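Local coordinates for translation initiation factor eif-2b-like protein (Chaetomium thermophilum, PDB 4ZEO) that forms the delta subunit of eIF2B, the guanine nucleotide exchange factor for eIF2, and probably acts in the regulation of translation initiation, at residues A[264-275]-A[435-443]; A[284-295]-A[348-359]. All coordinates share one frame; numbering follows the deposited sequence.

Interaction 1 (A[264-275]-A[435-443])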
loop_
_atom_site.group_PDB
_atom_site.type_symbol
_atom_site.label_atom_id
_atom_site.label_comp_id
_atom_site.label_asym_id
_atom_site.label_seq_id
_atom_site.Cartn_x
_atom_site.Cartn_y
_atom_site.Cartn_z
ATOM N N ARG A 264 -0.472 -8.637 6.791
ATOM C CA ARG A 264 -0.051 -7.313 6.376
ATOM C C ARG A 264 -0.826 -6.763 5.165
ATOM O O ARG A 264 -0.709 -5.599 4.844
ATOM C CB ARG A 264 1.448 -7.294 6.050
ATOM C CG ARG A 264 2.370 -8.038 6.992
ATOM C CD ARG A 264 2.308 -7.583 8.444
ATOM N NE ARG A 264 2.902 -6.272 8.611
ATOM C CZ ARG A 264 4.152 -6.011 8.983
ATOM N NH1 ARG A 264 4.517 -4.742 9.069
ATOM N NH2 ARG A 264 5.026 -6.973 9.283
ATOM N N ILE A 265 -1.594 -7.594 4.479
ATOM C CA ILE A 265 -2.360 -7.139 3.317
ATOM C C ILE A 265 -3.854 -7.379 3.452
ATOM O O ILE A 265 -4.627 -6.431 3.620
ATOM C CB ILE A 265 -1.888 -7.811 2.028
ATOM C CG1 ILE A 265 -0.408 -7.499 1.802
ATOM C CG2 ILE A 265 -2.764 -7.369 0.835
ATOM C CD1 ILE A 265 0.177 -8.136 0.567
ATOM N N THR A 266 -4.253 -8.643 3.431
ATOM C CA THR A 266 -5.671 -8.996 3.398
ATOM C C THR A 266 -6.453 -8.564 4.640
ATOM O O THR A 266 -7.404 -7.816 4.542
ATOM C CB THR A 266 -5.807 -10.503 3.187
ATOM O OG1 THR A 266 -4.873 -10.885 2.176
ATOM C CG2 THR A 266 -7.200 -10.866 2.729
ATOM N N LEU A 267 -6.024 -9.000 5.810
ATOM C CA LEU A 267 -6.669 -8.596 7.046
ATOM C C LEU A 267 -6.457 -7.101 7.302
ATOM O O LEU A 267 -7.360 -6.413 7.812
ATOM C CB LEU A 267 -6.122 -9.423 8.208
ATOM C CG LEU A 267 -6.768 -9.220 9.565
ATOM C CD1 LEU A 267 -8.216 -9.607 9.480
ATOM C CD2 LEU A 267 -6.038 -10.050 10.584
ATOM N N ALA A 268 -5.270 -6.604 6.923
ATOM C CA ALA A 268 -4.918 -5.199 7.158
ATOM C C ALA A 268 -5.925 -4.259 6.502
ATOM O O ALA A 268 -6.355 -3.281 7.127
ATOM C CB ALA A 268 -3.501 -4.894 6.651
ATOM N N GLU A 269 -6.327 -4.574 5.269
ATOM C CA GLU A 269 -7.311 -3.751 4.552
ATOM C C GLU A 269 -8.655 -3.706 5.285
ATOM O O GLU A 269 -9.242 -2.642 5.475
ATOM C CB GLU A 269 -7.515 -4.276 3.127
ATOM C CG GLU A 269 -8.673 -3.650 2.375
ATOM C CD GLU A 269 -8.801 -4.199 0.971
ATOM O OE1 GLU A 269 -7.853 -4.026 0.193
ATOM O OE2 GLU A 269 -9.823 -4.840 0.650
ATOM N N TYR A 270 -9.115 -4.870 5.731
ATOM C CA TYR A 270 -10.392 -4.944 6.420
ATOM C C TYR A 270 -10.356 -4.140 7.715
ATOM O O TYR A 270 -11.253 -3.359 7.979
ATOM C CB TYR A 270 -10.761 -6.402 6.732
ATOM C CG TYR A 270 -12.026 -6.506 7.523
ATOM C CD1 TYR A 270 -13.259 -6.619 6.881
ATOM C CD2 TYR A 270 -12.003 -6.435 8.914
ATOM C CE1 TYR A 270 -14.434 -6.687 7.607
ATOM C CE2 TYR A 270 -13.158 -6.482 9.643
ATOM C CZ TYR A 270 -14.376 -6.616 8.989
ATOM O OH TYR A 270 -15.525 -6.682 9.734
ATOM N N VAL A 271 -9.312 -4.343 8.514
ATOM C CA VAL A 271 -9.206 -3.702 9.811
ATOM C C VAL A 271 -9.102 -2.192 9.679
ATOM O O VAL A 271 -9.820 -1.468 10.373
ATOM C CB VAL A 271 -7.988 -4.253 10.626
ATOM C CG1 VAL A 271 -7.701 -3.382 11.862
ATOM C CG2 VAL A 271 -8.212 -5.707 11.017
ATOM N N ILE A 272 -8.262 -1.712 8.761
ATOM C CA ILE A 272 -8.105 -0.266 8.556
ATOM C C ILE A 272 -9.429 0.366 8.104
ATOM O O ILE A 272 -9.851 1.396 8.633
ATOM C CB ILE A 272 -6.997 0.055 7.509
ATOM C CG1 ILE A 272 -5.610 -0.267 8.077
ATOM C CG2 ILE A 272 -7.039 1.523 7.108
ATOM C CD1 ILE A 272 -4.479 -0.241 7.032
ATOM N N ALA A 273 -10.096 -0.257 7.142
ATOM C CA ALA A 273 -11.356 0.294 6.629
ATOM C C ALA A 273 -12.403 0.304 7.736
ATOM O O ALA A 273 -13.124 1.283 7.909
ATOM C CB ALA A 273 -11.847 -0.494 5.426
ATOM N N ARG A 274 -12.460 -0.774 8.508
ATOM C CA ARG A 274 -13.433 -0.858 9.586
ATOM C C ARG A 274 -13.120 0.153 10.684
ATOM O O ARG A 274 -13.989 0.867 11.156
ATOM C CB ARG A 274 -13.485 -2.265 10.173
ATOM C CG ARG A 274 -14.329 -2.327 11.407
ATOM C CD ARG A 274 -14.839 -3.726 11.667
ATOM N NE ARG A 274 -15.726 -3.744 12.821
ATOM C CZ ARG A 274 -16.371 -4.818 13.269
ATOM N NH1 ARG A 274 -16.242 -5.987 12.661
ATOM N NH2 ARG A 274 -17.148 -4.721 14.332
ATOM N N ASN A 275 -11.870 0.210 11.097
ATOM C CA ASN A 275 -11.520 1.114 12.175
ATOM C C ASN A 275 -11.586 2.582 11.727
ATOM O O ASN A 275 -11.996 3.440 12.501
ATOM C CB ASN A 275 -10.150 0.723 12.743
ATOM C CG ASN A 275 -10.214 -0.575 13.534
ATOM O OD1 ASN A 275 -11.281 -1.183 13.641
ATOM N ND2 ASN A 275 -9.077 -1.023 14.060
ATOM N N THR A 435 -2.892 14.879 10.969
ATOM C CA THR A 435 -3.468 14.770 12.304
ATOM C C THR A 435 -3.156 13.409 12.918
ATOM O O THR A 435 -2.740 13.304 14.062
ATOM C CB THR A 435 -4.996 14.974 12.280
ATOM O OG1 THR A 435 -5.303 16.246 11.693
ATOM C CG2 THR A 435 -5.589 14.918 13.697
ATOM N N GLY A 436 -3.381 12.355 12.151
ATOM C CA GLY A 436 -3.100 11.028 12.639
ATOM C C GLY A 436 -3.101 10.011 11.532
ATOM O O GLY A 436 -3.656 10.252 10.457
ATOM N N VAL A 437 -2.474 8.870 11.807
ATOM C CA VAL A 437 -2.416 7.769 10.860
ATOM C C VAL A 437 -3.131 6.532 11.421
ATOM O O VAL A 437 -2.858 6.108 12.539
ATOM C CB VAL A 437 -0.963 7.373 10.550
ATOM C CG1 VAL A 437 -0.927 6.266 9.467
ATOM C CG2 VAL A 437 -0.192 8.574 10.083
ATOM N N ILE A 438 -4.020 5.937 10.643
ATOM C CA ILE A 438 -4.643 4.695 11.071
ATOM C C ILE A 438 -4.015 3.504 10.316
ATOM O O ILE A 438 -4.047 3.456 9.089
ATOM C CB ILE A 438 -6.154 4.707 10.823
ATOM C CG1 ILE A 438 -6.830 5.808 11.628
ATOM C CG2 ILE A 438 -6.775 3.351 11.172
ATOM C CD1 ILE A 438 -8.337 5.882 11.367
ATOM N N THR A 439 -3.498 2.525 11.065
ATOM C CA THR A 439 -2.886 1.329 10.501
ATOM C C THR A 439 -3.704 0.125 10.945
ATOM O O THR A 439 -4.747 0.286 11.572
ATOM C CB THR A 439 -1.407 1.117 10.931
ATOM O OG1 THR A 439 -1.349 0.678 12.296
ATOM C CG2 THR A 439 -0.567 2.385 10.743
ATOM N N GLU A 440 -3.293 -1.069 10.524
ATOM C CA GLU A 440 -3.960 -2.291 10.937
ATOM C C GLU A 440 -3.677 -2.644 12.426
ATOM O O GLU A 440 -4.283 -3.578 12.968
ATOM C CB GLU A 440 -3.565 -3.453 10.013
ATOM C CG GLU A 440 -2.172 -4.045 10.234
ATOM C CD GLU A 440 -1.094 -3.426 9.379
ATOM O OE1 GLU A 440 -1.237 -2.260 8.975
ATOM O OE2 GLU A 440 -0.092 -4.120 9.095
ATOM N N ILE A 441 -2.736 -1.942 13.070
ATOM C CA ILE A 441 -2.418 -2.221 14.467
ATOM C C ILE A 441 -3.560 -1.787 15.390
ATOM O O ILE A 441 -3.965 -0.650 15.361
ATOM C CB ILE A 441 -1.133 -1.551 14.930
ATOM C CG1 ILE A 441 0.033 -1.938 14.025
ATOM C CG2 ILE A 441 -0.852 -1.921 16.393
ATOM C CD1 ILE A 441 0.188 -3.418 13.845
ATOM N N GLU A 442 -4.134 -2.727 16.132
ATOM C CA GLU A 442 -5.216 -2.420 17.063
ATOM C C GLU A 442 -4.814 -2.325 18.527
ATOM O O GLU A 442 -5.415 -1.570 19.287
ATOM C CB GLU A 442 -6.339 -3.454 16.911
ATOM C CG GLU A 442 -7.110 -3.294 15.604
ATOM C CD GLU A 442 -8.193 -4.334 15.410
ATOM O OE1 GLU A 442 -9.387 -3.945 15.503
ATOM O OE2 GLU A 442 -7.866 -5.520 15.201
ATOM N N PHE A 443 -3.832 -3.105 18.946
ATOM C CA PHE A 443 -3.407 -3.039 20.340
ATOM C C PHE A 443 -1.901 -2.827 20.473
ATOM O O PHE A 443 -1.459 -1.807 21.004
ATOM C CB PHE A 443 -3.827 -4.305 21.091
ATOM C CG PHE A 443 -5.229 -4.754 20.788
ATOM C CD1 PHE A 443 -6.320 -4.013 21.228
ATOM C CD2 PHE A 443 -5.459 -5.910 20.059
ATOM C CE1 PHE A 443 -7.602 -4.414 20.952
ATOM C CE2 PHE A 443 -6.747 -6.313 19.772
ATOM C CZ PHE A 443 -7.818 -5.564 20.223
HETATM O O HOH W 1 0.842 -4.120 6.790
HETATM O O HOH W 2 -6.461 0.184 13.710
#
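Glu440 OE2 has several partners. It forms a long salt bridge with Arg264 NE (Glu440 OE2 to Arg264 NE 3.7 Å), near the guanidinium plane. A water that also donates to Arg264 O donates to it, and Thr394 OG1 hydrogen-bonds both to it and to Arg264 NH1. Here helix 246-277 packs on the outermost strand, 436-438, of a Rossmann-like parallel sheet and on the loop that follows. Glu440 CB rests 3.6 Å from Ala268 CA. The bend at chi2 (-92°) then brings the carboxylate carbon near Ala268 CB. Ile272 lays CG1 alongside the peptide joining Thr439 and Glu440, 3.5 Å from Glu440 N. Val271 CG1 touches both Glu440 O and Glu442 CD. At the far end, Asn275 ND2 donates to Glu442 OE1 (3.3 Å, N-H...O 169°). The acceptor lies in the amide plane, but the donor comes from above the carboxylate plane. ND2 also donates to a water that donates to Thr439 O and Ile441 O. A leucine in place of Asn275 would probably leave Glu442 OE1 without this donor and the water without one of its partners. An ST turn shapes the loop: Ile441 N donates to Thr439 OG1 at 3.1 Å.

Interaction 2 (A[284-295]-A[348-359]); sequences DTIVTYGRHRLV and KVPAASNVFLGG
Ile286 and Phe356 make the apolar centre on one face of the sheet. Ile286 CD1 lies 3.7 Å from Phe356 CE2, and Ile286 CG2 also meets the ring, which it approaches obliquely. On the other face Val287 CB sits 3.9 Å from Val355 CG2. Val287 CG2 reaches Ser353 OG and Lys348 O. Val295, in the first turn of helix 293-304, lays CG2 on Phe356 CB. Strands 285-289 and 354-358 are neighbouring parallel strands in the middle of the Rossmann-like sheet. Their ladder runs through Asn354 N to Thr285 O, Val287 N to Asn354 O and Phe356 N to Val287 O. Beyond it Thr288 OG1, turned anti to the backbone N (chi1 -163°), donates to Phe356 O (2.6 Å), nearly in line with its C=O bond. A water bridges Tyr289 O and Gly358 N where the strands part. The polar edge is His292, the N-cap of helix 293-304. Gly358 CA sits over one face of its ring, a CH-pi contact. His292 NE2 donates in the ring plane to Gly359 O (2.9 Å), and ND1 accepts from Leu294 N (3.3 Å). One ring thus links the helix start to Gly359, probably with a proton on NE2 alone.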
loop_
_atom_site.group_PDB
_atom_site.type_symbol
_atom_site.label_atom_id
_atom_site.label_comp_id
_atom_site.label_asym_id
_atom_site.label_seq_id
_atom_site.Cartn_x
_atom_site.Cartn_y
_atom_site.Cartn_z
ATOM N N ASP A 284 -21.485 13.825 8.524
ATOM C CA ASP A 284 -20.104 14.243 8.251
ATOM C C ASP A 284 -19.917 14.651 6.799
ATOM O O ASP A 284 -20.616 14.183 5.893
ATOM C CB ASP A 284 -19.107 13.105 8.569
ATOM C CG ASP A 284 -18.715 13.034 10.043
ATOM O OD1 ASP A 284 -17.909 12.138 10.398
ATOM O OD2 ASP A 284 -19.223 13.840 10.853
ATOM N N THR A 285 -18.943 15.516 6.573
ATOM C CA THR A 285 -18.483 15.756 5.225
ATOM C C THR A 285 -17.052 15.308 5.141
ATOM O O THR A 285 -16.211 15.712 5.921
ATOM C CB THR A 285 -18.610 17.215 4.786
ATOM O OG1 THR A 285 -19.969 17.654 4.967
ATOM C CG2 THR A 285 -18.248 17.330 3.316
ATOM N N ILE A 286 -16.791 14.442 4.191
ATOM C CA ILE A 286 -15.477 13.858 4.010
ATOM C C ILE A 286 -14.826 14.403 2.757
ATOM O O ILE A 286 -15.485 14.522 1.725
ATOM C CB ILE A 286 -15.545 12.313 3.896
ATOM C CG1 ILE A 286 -16.436 11.727 5.000
ATOM C CG2 ILE A 286 -14.157 11.735 3.915
ATOM C CD1 ILE A 286 -15.809 11.785 6.367
ATOM N N VAL A 287 -13.541 14.734 2.853
ATOM C CA VAL A 287 -12.781 15.165 1.696
ATOM C C VAL A 287 -11.684 14.145 1.384
ATOM O O VAL A 287 -11.037 13.603 2.282
ATOM C CB VAL A 287 -12.155 16.559 1.909
ATOM C CG1 VAL A 287 -11.406 16.993 0.643
ATOM C CG2 VAL A 287 -13.244 17.588 2.281
ATOM N N THR A 288 -11.519 13.811 0.113
ATOM C CA THR A 288 -10.393 12.973 -0.250
ATOM C C THR A 288 -9.875 13.403 -1.615
ATOM O O THR A 288 -10.511 14.229 -2.297
ATOM C CB THR A 288 -10.746 11.472 -0.217
ATOM O OG1 THR A 288 -9.528 10.719 -0.192
ATOM C CG2 THR A 288 -11.593 11.065 -1.426
ATOM N N TYR A 289 -8.694 12.891 -1.971
ATOM C CA TYR A 289 -8.003 13.271 -3.202
ATOM C C TYR A 289 -7.671 12.055 -4.064
ATOM O O TYR A 289 -6.967 11.141 -3.630
ATOM C CB TYR A 289 -6.729 14.034 -2.855
ATOM C CG TYR A 289 -5.891 14.485 -4.021
ATOM C CD1 TYR A 289 -6.367 15.435 -4.922
ATOM C CD2 TYR A 289 -4.620 13.959 -4.230
ATOM C CE1 TYR A 289 -5.595 15.864 -5.988
ATOM C CE2 TYR A 289 -3.843 14.374 -5.292
ATOM C CZ TYR A 289 -4.332 15.336 -6.166
ATOM O OH TYR A 289 -3.553 15.762 -7.226
ATOM N N GLY A 290 -8.169 12.062 -5.299
ATOM C CA GLY A 290 -7.947 10.979 -6.226
ATOM C C GLY A 290 -8.627 9.725 -5.739
ATOM O O GLY A 290 -9.583 9.788 -4.966
ATOM N N ARG A 291 -8.123 8.576 -6.177
ATOM C CA ARG A 291 -8.674 7.316 -5.728
ATOM C C ARG A 291 -7.671 6.443 -5.016
ATOM O O ARG A 291 -6.794 5.871 -5.645
ATOM C CB ARG A 291 -9.233 6.561 -6.912
ATOM C CG ARG A 291 -9.889 5.268 -6.555
ATOM C CD ARG A 291 -10.291 4.568 -7.821
ATOM N NE ARG A 291 -11.211 3.481 -7.553
ATOM C CZ ARG A 291 -11.840 2.798 -8.502
ATOM N NH1 ARG A 291 -11.657 3.125 -9.771
ATOM N NH2 ARG A 291 -12.661 1.812 -8.179
ATOM N N HIS A 292 -7.825 6.309 -3.705
ATOM C CA HIS A 292 -6.981 5.393 -2.957
ATOM C C HIS A 292 -7.857 4.279 -2.402
ATOM O O HIS A 292 -8.882 4.541 -1.765
ATOM C CB HIS A 292 -6.249 6.100 -1.812
ATOM C CG HIS A 292 -5.081 5.323 -1.276
ATOM N ND1 HIS A 292 -5.222 4.281 -0.383
ATOM C CD2 HIS A 292 -3.751 5.451 -1.506
ATOM C CE1 HIS A 292 -4.026 3.794 -0.093
ATOM N NE2 HIS A 292 -3.121 4.481 -0.766
ATOM N N ARG A 293 -7.406 3.046 -2.579
ATOM C CA ARG A 293 -8.174 1.863 -2.191
ATOM C C ARG A 293 -8.613 1.853 -0.707
ATOM O O ARG A 293 -9.749 1.522 -0.397
ATOM C CB ARG A 293 -7.338 0.615 -2.507
ATOM C CG ARG A 293 -7.910 -0.708 -2.048
ATOM C CD ARG A 293 -6.864 -1.831 -2.198
ATOM N NE ARG A 293 -5.566 -1.354 -1.722
ATOM C CZ ARG A 293 -5.109 -1.547 -0.490
ATOM N NH1 ARG A 293 -3.924 -1.060 -0.124
ATOM N NH2 ARG A 293 -5.846 -2.225 0.382
ATOM N N LEU A 294 -7.728 2.232 0.211
ATOM C CA LEU A 294 -8.091 2.237 1.624
ATOM C C LEU A 294 -9.211 3.258 1.899
ATOM O O LEU A 294 -10.129 2.981 2.678
ATOM C CB LEU A 294 -6.873 2.526 2.493
ATOM C CG LEU A 294 -5.806 1.438 2.563
ATOM C CD1 LEU A 294 -4.700 1.855 3.515
ATOM C CD2 LEU A 294 -6.413 0.120 3.008
ATOM N N VAL A 295 -9.133 4.430 1.259
ATOM C CA VAL A 295 -10.163 5.448 1.415
ATOM C C VAL A 295 -11.505 4.959 0.862
ATOM O O VAL A 295 -12.537 5.063 1.511
ATOM C CB VAL A 295 -9.745 6.768 0.722
ATOM C CG1 VAL A 295 -10.901 7.776 0.691
ATOM C CG2 VAL A 295 -8.516 7.346 1.394
ATOM N N LYS A 348 -13.034 24.217 -0.861
ATOM C CA LYS A 348 -13.359 22.786 -0.862
ATOM C C LYS A 348 -13.121 22.098 0.493
ATOM O O LYS A 348 -13.687 21.031 0.752
ATOM C CB LYS A 348 -12.557 22.059 -1.950
ATOM C CG LYS A 348 -12.668 22.686 -3.325
ATOM C CD LYS A 348 -14.081 22.863 -3.791
ATOM C CE LYS A 348 -14.107 23.299 -5.255
ATOM N NZ LYS A 348 -12.833 22.972 -5.954
ATOM N N VAL A 349 -12.181 22.619 1.283
ATOM C CA VAL A 349 -11.864 22.012 2.578
ATOM C C VAL A 349 -12.201 22.907 3.786
ATOM O O VAL A 349 -11.328 23.573 4.327
ATOM C CB VAL A 349 -10.367 21.640 2.656
ATOM C CG1 VAL A 349 -10.154 20.592 3.703
ATOM C CG2 VAL A 349 -9.887 21.121 1.336
ATOM N N PRO A 350 -13.452 22.876 4.258
ATOM C CA PRO A 350 -13.841 23.709 5.407
ATOM C C PRO A 350 -13.297 23.122 6.706
ATOM O O PRO A 350 -12.857 21.970 6.706
ATOM C CB PRO A 350 -15.368 23.631 5.407
ATOM C CG PRO A 350 -15.732 22.937 4.101
ATOM C CD PRO A 350 -14.575 22.054 3.788
ATOM N N ALA A 351 -13.376 23.865 7.805
ATOM C CA ALA A 351 -12.876 23.382 9.088
ATOM C C ALA A 351 -13.636 22.144 9.571
ATOM O O ALA A 351 -13.040 21.202 10.075
ATOM C CB ALA A 351 -12.973 24.481 10.129
ATOM N N ALA A 352 -14.953 22.134 9.385
ATOM C CA ALA A 352 -15.788 21.038 9.877
ATOM C C ALA A 352 -15.573 19.701 9.147
ATOM O O ALA A 352 -15.893 18.650 9.688
ATOM C CB ALA A 352 -17.233 21.427 9.827
ATOM N N SER A 353 -15.088 19.746 7.913
ATOM C CA SER A 353 -14.900 18.530 7.110
ATOM C C SER A 353 -13.787 17.624 7.667
ATOM O O SER A 353 -12.932 18.062 8.446
ATOM C CB SER A 353 -14.598 18.874 5.641
ATOM O OG SER A 353 -13.257 19.328 5.473
ATOM N N ASN A 354 -13.796 16.356 7.260
ATOM C CA ASN A 354 -12.684 15.478 7.593
ATOM C C ASN A 354 -11.987 14.974 6.333
ATOM O O ASN A 354 -12.623 14.446 5.430
ATOM C CB ASN A 354 -13.175 14.284 8.417
ATOM C CG ASN A 354 -13.442 14.647 9.865
ATOM O OD1 ASN A 354 -12.523 14.842 10.650
ATOM N ND2 ASN A 354 -14.715 14.716 10.223
ATOM N N VAL A 355 -10.664 15.056 6.312
ATOM C CA VAL A 355 -9.911 14.660 5.143
ATOM C C VAL A 355 -9.296 13.275 5.381
ATOM O O VAL A 355 -8.598 13.067 6.364
ATOM C CB VAL A 355 -8.798 15.683 4.836
ATOM C CG1 VAL A 355 -7.942 15.206 3.698
ATOM C CG2 VAL A 355 -9.377 17.073 4.549
ATOM N N PHE A 356 -9.596 12.330 4.496
ATOM C CA PHE A 356 -9.023 10.994 4.549
ATOM C C PHE A 356 -8.128 10.835 3.345
ATOM O O PHE A 356 -8.566 11.014 2.222
ATOM C CB PHE A 356 -10.086 9.889 4.537
ATOM C CG PHE A 356 -10.828 9.720 5.833
ATOM C CD1 PHE A 356 -10.541 8.668 6.679
ATOM C CD2 PHE A 356 -11.836 10.596 6.192
ATOM C CE1 PHE A 356 -11.243 8.510 7.884
ATOM C CE2 PHE A 356 -12.534 10.447 7.396
ATOM C CZ PHE A 356 -12.244 9.411 8.234
ATOM N N LEU A 357 -6.873 10.494 3.591
ATOM C CA LEU A 357 -5.887 10.316 2.540
ATOM C C LEU A 357 -5.175 8.968 2.636
ATOM O O LEU A 357 -5.003 8.416 3.727
ATOM C CB LEU A 357 -4.877 11.459 2.610
ATOM C CG LEU A 357 -5.060 12.813 1.898
ATOM C CD1 LEU A 357 -6.344 13.078 1.084
ATOM C CD2 LEU A 357 -4.633 14.011 2.773
ATOM N N GLY A 358 -4.746 8.459 1.487
ATOM C CA GLY A 358 -3.951 7.254 1.402
ATOM C C GLY A 358 -2.710 7.576 0.583
ATOM O O GLY A 358 -2.687 8.557 -0.154
ATOM N N GLY A 359 -1.681 6.739 0.689
ATOM C CA GLY A 359 -0.411 6.981 0.032
ATOM C C GLY A 359 0.324 5.735 -0.430
ATOM O O GLY A 359 -0.236 4.648 -0.518
HETATM O O HOH W 3 -17.539 16.820 9.008
HETATM O O HOH W 4 -6.044 9.707 -0.890
#

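How the interactions relate
Both interactions reach the same six-stranded parallel sheet. Interaction 2 is buried and joins two central strands. Interaction 1 is partly buried and lies at the edge of the sheet, where helix 246-277 meets Ile438 and, mainly, the loop after strand 436-438. Chemistry follows place. The interior contact rests on regular backbone bonds and apolar packing on both faces, with polar side chains at its end. The outer one uses carboxylates, a guanidinium, an amide and bridging waters around a small apolar strip. Along the chain, interaction 2 is nested within the loop closed by interaction 1. The two meet directly through a salt bridge from Glu269 to Arg293 and through packing of Ile272 on Leu294.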